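Long-range contacts in valine-pyruvate aminotransferase (Salmonella typhimurium, PDB 3G7Q), which catalyses the pyridoxal 5'-phosphate-dependent transfer of an amino group from valine to pyruvate, and probably contributes to alanine biosynthesis: residues I197-L202 with E233-W238; A154-E159 with F166-D171; S109-L114 with I243-L248. All coordinates share one frame; numbering follows the deposited sequence. Where two conformers were deposited one is given.

How the interactions relate
From the N terminus, residues 109-114 of helix 107-118 come first and find their partner, strand 242-247, only after 128 intervening residues; interaction 3 thus closes a long loop that encompasses the other two contacts. Within it, interaction 2 closes a short beta hairpin at the border of the six-stranded sheet. Interaction 1 follows in series, joining the start of helix 199-211 to the loop that leads into strand 242-247, so no contact crosses another. Glu201 couples interactions 1 and 2 through probable hydrogen bonds to His169 and Val170, and Trp238 packs on Leu244 between interactions 1 and 3. Interactions 2 and 3 stay about 15 Å apart at their nearest atoms.

Interaction 1 (I197-L202 with E233-W238)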
# COMPACT_ATOMS: atom_id res chain seq x y z
N ILE A 197 -21.29 11.35 15.49
CA ILE A 197 -21.44 10.99 16.88
C ILE A 197 -21.33 12.27 17.76
O ILE A 197 -20.46 13.11 17.51
CB ILE A 197 -20.41 9.90 17.24
CG1 ILE A 197 -20.58 9.43 18.67
CG2 ILE A 197 -18.96 10.38 16.92
CD1 ILE A 197 -19.62 8.32 19.05
N THR A 198 -22.20 12.42 18.75
CA THR A 198 -22.28 13.65 19.54
C THR A 198 -21.07 13.82 20.45
O THR A 198 -20.37 12.85 20.78
CB THR A 198 -23.56 13.75 20.38
OG1 THR A 198 -23.50 12.85 21.50
CG2 THR A 198 -24.83 13.51 19.50
N ASP A 199 -20.78 15.07 20.83
CA ASP A 199 -19.69 15.30 21.77
C ASP A 199 -19.85 14.44 23.03
O ASP A 199 -18.89 13.84 23.49
CB ASP A 199 -19.58 16.77 22.18
CG ASP A 199 -19.26 17.68 21.02
OD1 ASP A 199 -18.62 17.23 20.06
OD2 ASP A 199 -19.67 18.84 21.10
N GLU A 200 -21.07 14.36 23.54
CA GLU A 200 -21.34 13.61 24.78
C GLU A 200 -21.09 12.11 24.58
O GLU A 200 -20.48 11.46 25.42
CB GLU A 200 -22.78 13.87 25.23
CG GLU A 200 -23.13 13.33 26.61
N GLU A 201 -21.57 11.57 23.48
CA GLU A 201 -21.31 10.16 23.17
C GLU A 201 -19.83 9.85 23.04
O GLU A 201 -19.32 8.85 23.56
CB GLU A 201 -21.99 9.77 21.85
CG GLU A 201 -23.51 9.65 22.00
CD GLU A 201 -24.25 9.51 20.67
OE1 GLU A 201 -23.77 10.02 19.62
OE2 GLU A 201 -25.32 8.86 20.68
N LEU A 202 -19.11 10.71 22.34
CA LEU A 202 -17.69 10.49 22.12
C LEU A 202 -16.91 10.59 23.44
O LEU A 202 -16.00 9.78 23.68
CB LEU A 202 -17.17 11.47 21.05
CG LEU A 202 -15.76 11.18 20.50
CD1 LEU A 202 -15.71 9.81 19.85
CD2 LEU A 202 -15.35 12.30 19.50
N GLU A 233 -22.12 20.43 14.14
CA GLU A 233 -21.17 20.74 15.20
C GLU A 233 -20.45 19.44 15.60
O GLU A 233 -21.04 18.37 15.58
CB GLU A 233 -21.90 21.33 16.39
CG GLU A 233 -21.04 21.66 17.60
CD GLU A 233 -20.81 20.50 18.56
OE1 GLU A 233 -21.63 19.55 18.62
OE2 GLU A 233 -19.79 20.57 19.28
N ALA A 234 -19.17 19.56 15.93
CA ALA A 234 -18.39 18.45 16.40
C ALA A 234 -17.10 18.98 17.02
O ALA A 234 -16.24 19.49 16.31
CB ALA A 234 -18.10 17.48 15.25
N ARG A 235 -16.96 18.87 18.33
CA ARG A 235 -15.72 19.34 18.94
C ARG A 235 -14.62 18.34 18.65
O ARG A 235 -14.78 17.16 18.92
CB ARG A 235 -15.87 19.49 20.45
CG ARG A 235 -14.56 19.85 21.14
CD ARG A 235 -14.72 19.98 22.66
NE ARG A 235 -15.85 20.84 22.90
CZ ARG A 235 -17.06 20.47 23.30
NH1 ARG A 235 -17.34 19.21 23.65
NH2 ARG A 235 -18.00 21.39 23.42
N PRO A 236 -13.50 18.80 18.07
CA PRO A 236 -12.42 17.83 17.84
C PRO A 236 -11.88 17.27 19.15
O PRO A 236 -11.96 17.95 20.20
CB PRO A 236 -11.37 18.66 17.10
CG PRO A 236 -12.15 19.83 16.51
CD PRO A 236 -13.16 20.13 17.55
N LEU A 237 -11.36 16.05 19.10
CA LEU A 237 -10.85 15.36 20.26
C LEU A 237 -9.58 14.60 19.98
O LEU A 237 -9.52 13.82 19.03
CB LEU A 237 -11.87 14.32 20.76
CG LEU A 237 -11.53 13.48 22.02
CD1 LEU A 237 -11.39 14.35 23.26
CD2 LEU A 237 -12.56 12.37 22.28
N TRP A 238 -8.56 14.84 20.79
CA TRP A 238 -7.36 14.00 20.74
C TRP A 238 -6.70 13.99 22.11
O TRP A 238 -6.69 15.01 22.83
CB TRP A 238 -6.33 14.40 19.67
CG TRP A 238 -5.27 13.31 19.57
CD1 TRP A 238 -5.36 12.14 18.85
CD2 TRP A 238 -3.99 13.27 20.22
NE1 TRP A 238 -4.23 11.37 19.03
CE2 TRP A 238 -3.37 12.05 19.85
CE3 TRP A 238 -3.31 14.14 21.07
CZ2 TRP A 238 -2.11 11.69 20.31
CZ3 TRP A 238 -2.08 13.78 21.53
CH2 TRP A 238 -1.48 12.57 21.15
O HOH W 1 -22.35 17.20 19.80
O HOH W 2 -20.30 19.72 24.41
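Asp199, first residue of helix 199-211 and enclosed by the capping box of Thr198 and Glu201, reaches Glu233 and Arg235 in the loop before strand 242-247. Asp199 OD1 accepts from Arg235 N at 2.9 Å (159° at the hydrogen), the donor arriving on the syn side. Asp199 OD2 comes within 2.5 Å of Glu233 OE2, so one acid probably carries a proton; the two carboxylates approach from opposite directions with their planes at right angles. Over the same oxygen lies a face of the Arg235 guanidinium, turned there by a bend at chi3 (-49°). With Arg235 NH1 at 3.5 Å from Asp199 OD2, the salt bridge rests on charge alone, with no N-H directed at the oxygen.

Two waters join the groups: one accepts from Asp199 N and donates to Glu233 OE1 at 2.7 Å; the other, in the guanidinium plane, accepts from Arg235 NH2 at 3.0 Å and bonds only weakly to Asp199 OD2. Deeper in, Leu202 and Leu237 slide past each other, Leu202 CG meeting Leu237 CD2 at 3.9 Å. In the second shell Arg188 forms a salt bridge with Asp199 OD1 and also donates to the carbonyls of Ile197 and Arg235, tying both segments together. In the capping box, Glu201 N donates to Thr198 OG1 at 3.0 Å, and Thr198 N returns a nearly straight bond (168°) to the anti side of Glu201 OE1.

Interaction 2 (A154-E159 with F166-D171); sequences ARPNIE and FKYHVD
The imidazole of His169 donates from NE2 to Glu159 OE1 at 2.7 Å, in a nearly straight bond (167°). Glu159 OE1 lies close to the ring plane, but the N-H reaches it from above the carboxylate, the two planes being 51° apart. An extended Glu159 chain, with CG opposite the backbone N (chi1 174°), brings the acid to the ring and puts Glu159 CB at its edge. Glu201 OE2 takes a hydrogen bond from His169 ND1, so both ring nitrogens are held and the ring rotation fixed.

On the face bearing Ile158 and Tyr168, side chains run alongside each other: Tyr168 CD1 is met by Pro156 CG at 3.4 Å and by Ile158 CG1 at 3.9 Å. Phe166 CE2 lies over one face of the Tyr168 ring, offset toward its rim, and Ile158 CG2 also reaches Phe166 CD2. The phenol OH is satisfied by His383 and Trp343. Past the paired strands, the Asn157 side chain crosses that of Asp171 at about a right angle. Four backbone hydrogen bonds, two each between Asn157 and His169 and between Glu159 and Lys167, complete an antiparallel beta hairpin whose strand 157-161 is outermost within this chain in the six-stranded mixed sheet.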
# COMPACT_ATOMS: atom_id res chain seq x y z
N ALA A 154 -22.57 -3.00 17.90
CA ALA A 154 -23.61 -2.78 18.87
C ALA A 154 -24.80 -2.20 18.12
O ALA A 154 -24.60 -1.36 17.27
CB ALA A 154 -23.10 -1.80 19.93
N ARG A 155 -26.02 -2.65 18.41
CA ARG A 155 -27.20 -2.09 17.78
C ARG A 155 -27.42 -0.67 18.30
O ARG A 155 -27.48 -0.46 19.50
CB ARG A 155 -28.45 -2.91 18.14
CG ARG A 155 -29.68 -2.41 17.43
CD ARG A 155 -30.98 -3.06 17.86
NE ARG A 155 -31.04 -4.48 17.51
CZ ARG A 155 -32.12 -5.25 17.65
NH1 ARG A 155 -33.28 -4.75 18.06
NH2 ARG A 155 -32.05 -6.53 17.31
N PRO A 156 -27.57 0.31 17.41
CA PRO A 156 -27.79 1.66 17.89
C PRO A 156 -29.26 1.94 18.25
O PRO A 156 -30.18 1.23 17.82
CB PRO A 156 -27.41 2.49 16.66
CG PRO A 156 -27.92 1.67 15.53
CD PRO A 156 -27.56 0.26 15.94
N ASN A 157 -29.48 2.97 19.06
CA ASN A 157 -30.83 3.49 19.27
C ASN A 157 -31.13 4.37 18.06
O ASN A 157 -30.21 4.85 17.40
CB ASN A 157 -30.93 4.33 20.53
CG ASN A 157 -30.89 3.50 21.80
OD1 ASN A 157 -31.28 2.34 21.81
ND2 ASN A 157 -30.46 4.12 22.89
N ILE A 158 -32.41 4.61 17.79
CA ILE A 158 -32.84 5.46 16.68
C ILE A 158 -33.66 6.63 17.21
O ILE A 158 -34.58 6.44 17.98
CB ILE A 158 -33.69 4.68 15.70
CG1 ILE A 158 -32.84 3.59 15.03
CG2 ILE A 158 -34.33 5.61 14.64
CD1 ILE A 158 -33.65 2.61 14.17
N GLU A 159 -33.28 7.84 16.82
CA GLU A 159 -34.02 9.06 17.16
C GLU A 159 -34.69 9.55 15.88
O GLU A 159 -33.99 9.82 14.91
CB GLU A 159 -33.06 10.13 17.64
CG GLU A 159 -33.72 11.49 17.89
CD GLU A 159 -32.74 12.59 18.26
OE1 GLU A 159 -31.52 12.53 17.93
OE2 GLU A 159 -33.23 13.59 18.85
N PHE A 166 -33.63 10.85 10.55
CA PHE A 166 -33.39 10.12 11.79
C PHE A 166 -31.91 10.15 12.09
O PHE A 166 -31.09 10.50 11.23
CB PHE A 166 -33.92 8.69 11.73
CG PHE A 166 -33.20 7.78 10.78
CD1 PHE A 166 -33.44 7.85 9.42
CD2 PHE A 166 -32.33 6.81 11.25
CE1 PHE A 166 -32.83 6.99 8.55
CE2 PHE A 166 -31.70 5.94 10.35
CZ PHE A 166 -31.94 6.05 9.02
N LYS A 167 -31.57 9.75 13.32
CA LYS A 167 -30.18 9.74 13.75
C LYS A 167 -29.93 8.55 14.68
O LYS A 167 -30.71 8.28 15.60
CB LYS A 167 -29.87 11.04 14.50
CG LYS A 167 -28.44 11.14 15.00
CD LYS A 167 -28.10 12.52 15.57
CE LYS A 167 -26.74 12.52 16.31
NZ LYS A 167 -25.55 12.30 15.42
N TYR A 168 -28.86 7.82 14.40
CA TYR A 168 -28.46 6.71 15.25
C TYR A 168 -27.72 7.26 16.45
O TYR A 168 -26.98 8.25 16.35
CB TYR A 168 -27.55 5.77 14.52
CG TYR A 168 -28.18 4.98 13.37
CD1 TYR A 168 -29.27 4.15 13.59
CD2 TYR A 168 -27.64 5.02 12.12
CE1 TYR A 168 -29.83 3.38 12.55
CE2 TYR A 168 -28.17 4.28 11.08
CZ TYR A 168 -29.28 3.46 11.30
OH TYR A 168 -29.82 2.74 10.27
N HIS A 169 -27.90 6.59 17.58
CA HIS A 169 -27.23 6.91 18.85
C HIS A 169 -26.64 5.67 19.50
O HIS A 169 -27.18 4.58 19.36
CB HIS A 169 -28.22 7.54 19.82
CG HIS A 169 -28.61 8.93 19.43
ND1 HIS A 169 -27.80 10.02 19.68
CD2 HIS A 169 -29.71 9.40 18.80
CE1 HIS A 169 -28.40 11.11 19.24
NE2 HIS A 169 -29.56 10.77 18.70
N VAL A 170 -25.57 5.86 20.25
CA VAL A 170 -24.96 4.78 21.03
C VAL A 170 -25.93 4.37 22.13
O VAL A 170 -26.42 5.22 22.88
CB VAL A 170 -23.63 5.21 21.69
CG1 VAL A 170 -23.06 4.06 22.56
CG2 VAL A 170 -22.59 5.70 20.66
N ASP A 171 -26.22 3.08 22.24
CA ASP A 171 -27.07 2.55 23.31
C ASP A 171 -26.14 2.14 24.46
O ASP A 171 -25.69 0.99 24.54
CB ASP A 171 -27.90 1.39 22.79
CG ASP A 171 -28.72 0.71 23.85
OD1 ASP A 171 -28.75 1.19 25.01
OD2 ASP A 171 -29.35 -0.33 23.53
O HOH W 3 -25.04 1.18 20.49
O HOH W 4 -29.27 -1.19 21.21

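Interaction 3 (S109-L114 with I243-L248)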
# COMPACT_ATOMS: atom_id res chain seq x y z
N SER A 109 -5.60 0.37 4.72
CA SER A 109 -4.37 -0.24 5.20
C SER A 109 -4.12 0.18 6.66
O SER A 109 -3.57 -0.58 7.46
CB SER A 109 -3.18 0.16 4.33
OG SER A 109 -3.07 1.58 4.28
N ALA A 110 -4.47 1.42 6.99
CA ALA A 110 -4.37 1.88 8.37
C ALA A 110 -5.14 0.94 9.31
O ALA A 110 -4.58 0.48 10.30
CB ALA A 110 -4.91 3.29 8.47
N PHE A 111 -6.39 0.62 8.99
CA PHE A 111 -7.17 -0.25 9.88
C PHE A 111 -6.66 -1.69 9.93
O PHE A 111 -6.71 -2.34 10.99
CB PHE A 111 -8.66 -0.14 9.58
CG PHE A 111 -9.22 1.17 10.05
CD1 PHE A 111 -9.58 1.33 11.38
CD2 PHE A 111 -9.28 2.26 9.21
CE1 PHE A 111 -10.05 2.54 11.83
CE2 PHE A 111 -9.73 3.47 9.65
CZ PHE A 111 -10.12 3.61 10.98
N PHE A 112 -6.12 -2.18 8.81
CA PHE A 112 -5.52 -3.50 8.79
C PHE A 112 -4.40 -3.57 9.83
O PHE A 112 -4.29 -4.56 10.56
CB PHE A 112 -4.97 -3.83 7.39
CG PHE A 112 -4.37 -5.18 7.30
CD1 PHE A 112 -5.18 -6.31 7.26
CD2 PHE A 112 -2.99 -5.34 7.26
CE1 PHE A 112 -4.62 -7.58 7.19
CE2 PHE A 112 -2.44 -6.59 7.18
CZ PHE A 112 -3.24 -7.71 7.15
N TYR A 113 -3.56 -2.55 9.91
CA TYR A 113 -2.51 -2.53 10.93
C TYR A 113 -3.10 -2.47 12.34
O TYR A 113 -2.70 -3.23 13.22
CB TYR A 113 -1.54 -1.35 10.77
CG TYR A 113 -0.72 -1.38 9.49
CD1 TYR A 113 0.03 -2.51 9.15
CD2 TYR A 113 -0.65 -0.28 8.65
CE1 TYR A 113 0.78 -2.55 7.98
CE2 TYR A 113 0.11 -0.31 7.49
CZ TYR A 113 0.81 -1.45 7.16
OH TYR A 113 1.56 -1.49 6.00
N LEU A 114 -4.06 -1.59 12.56
CA LEU A 114 -4.63 -1.44 13.90
C LEU A 114 -5.29 -2.72 14.35
O LEU A 114 -5.03 -3.17 15.47
CB LEU A 114 -5.60 -0.25 13.94
CG LEU A 114 -4.94 1.11 13.63
CD1 LEU A 114 -6.01 2.20 13.54
CD2 LEU A 114 -3.86 1.44 14.66
N ILE A 243 -6.53 7.11 18.76
CA ILE A 243 -5.84 6.85 17.50
C ILE A 243 -6.73 7.50 16.45
O ILE A 243 -7.86 7.08 16.26
CB ILE A 243 -5.65 5.36 17.22
CG1 ILE A 243 -4.89 4.66 18.38
CG2 ILE A 243 -4.87 5.15 15.90
CD1 ILE A 243 -4.83 3.14 18.22
N LEU A 244 -6.20 8.49 15.74
CA LEU A 244 -6.96 9.28 14.78
C LEU A 244 -6.47 9.02 13.36
O LEU A 244 -5.30 9.27 13.09
CB LEU A 244 -6.81 10.75 15.17
CG LEU A 244 -7.44 11.89 14.39
CD1 LEU A 244 -8.91 11.63 14.21
CD2 LEU A 244 -7.19 13.20 15.16
N CYS A 245 -7.36 8.57 12.47
CA CYS A 245 -6.99 8.25 11.08
C CYS A 245 -7.51 9.35 10.17
O CYS A 245 -8.70 9.69 10.23
CB CYS A 245 -7.56 6.92 10.65
SG CYS A 245 -6.96 5.57 11.71
N MSE A 246 -6.62 9.90 9.35
CA MSE A 246 -6.96 10.94 8.40
C MSE A 246 -6.50 10.49 7.02
O MSE A 246 -5.76 9.51 6.89
CB MSE A 246 -6.32 12.28 8.81
CG MSE A 246 -6.79 12.76 10.20
SE MSE A 246 -6.00 14.49 10.59
CE MSE A 246 -7.63 15.57 9.46
N SER A 247 -6.91 11.20 6.00
CA SER A 247 -6.58 10.80 4.64
C SER A 247 -6.61 11.99 3.72
O SER A 247 -7.28 12.96 3.99
CB SER A 247 -7.61 9.77 4.17
OG SER A 247 -7.37 9.37 2.82
N LEU A 248 -5.86 11.90 2.64
CA LEU A 248 -5.85 12.93 1.61
C LEU A 248 -6.91 12.70 0.53
O LEU A 248 -7.30 13.62 -0.16
CB LEU A 248 -4.47 12.92 0.98
CG LEU A 248 -4.01 14.03 0.06
CD1 LEU A 248 -4.18 15.41 0.66
CD2 LEU A 248 -2.52 13.73 -0.26
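The thiol of Cys245 sits obliquely beside the Phe111 ring, a sulfur-aromatic contact in the middle of an otherwise aliphatic interface. Cys245 SG is 4.3 Å from the centroid of the Phe111 ring and 33° off the ring normal, and its closest approach is 3.8 Å, to Phe111 CZ. With SG lying opposite the carbonyl carbon of its own residue (chi1 -59°), the sulfur is directed at the helix and meets three side chains there. Besides the ring it touches Leu114 CD1 at 4.0 Å and, more loosely, Ala110 CB at 4.5 Å. Ala110 and Leu114, one turn apart, point at the strand, and the Phe111 ring swings in beside them, so a single cysteine side chain fits among all three.

Next to the sulfur, the fork of Leu114 closes on Ile243. Leu114 CD1 is 3.9 Å from Ile243 CG2, and Leu114 CD2 approaches the same methyl, so the CG2 methyl of the isoleucine faces both methyls of the leucine. The two chains slide past each other in opposite directions. The interface is thus buried packing without polar bonds between the segments.

Surrounding residues continue the same core. Val217 of the neighbouring strand touches Phe111, Leu114 and Ile243, while Ile271 of helix 265-278 covers Leu114. Ser109, at the N-terminal end of the helical segment, packs against Ser279 of the second subunit.

The segment axes approach to 10.1 Å, helix and strand running nearly antiparallel (159°). Here a helix lies on a mixed seven-stranded sheet in which strand 259-262 runs antiparallel to both its neighbours, strands 101-104 and 242-247, the topology of the large domain of fold-type I pyridoxal-phosphate enzymes.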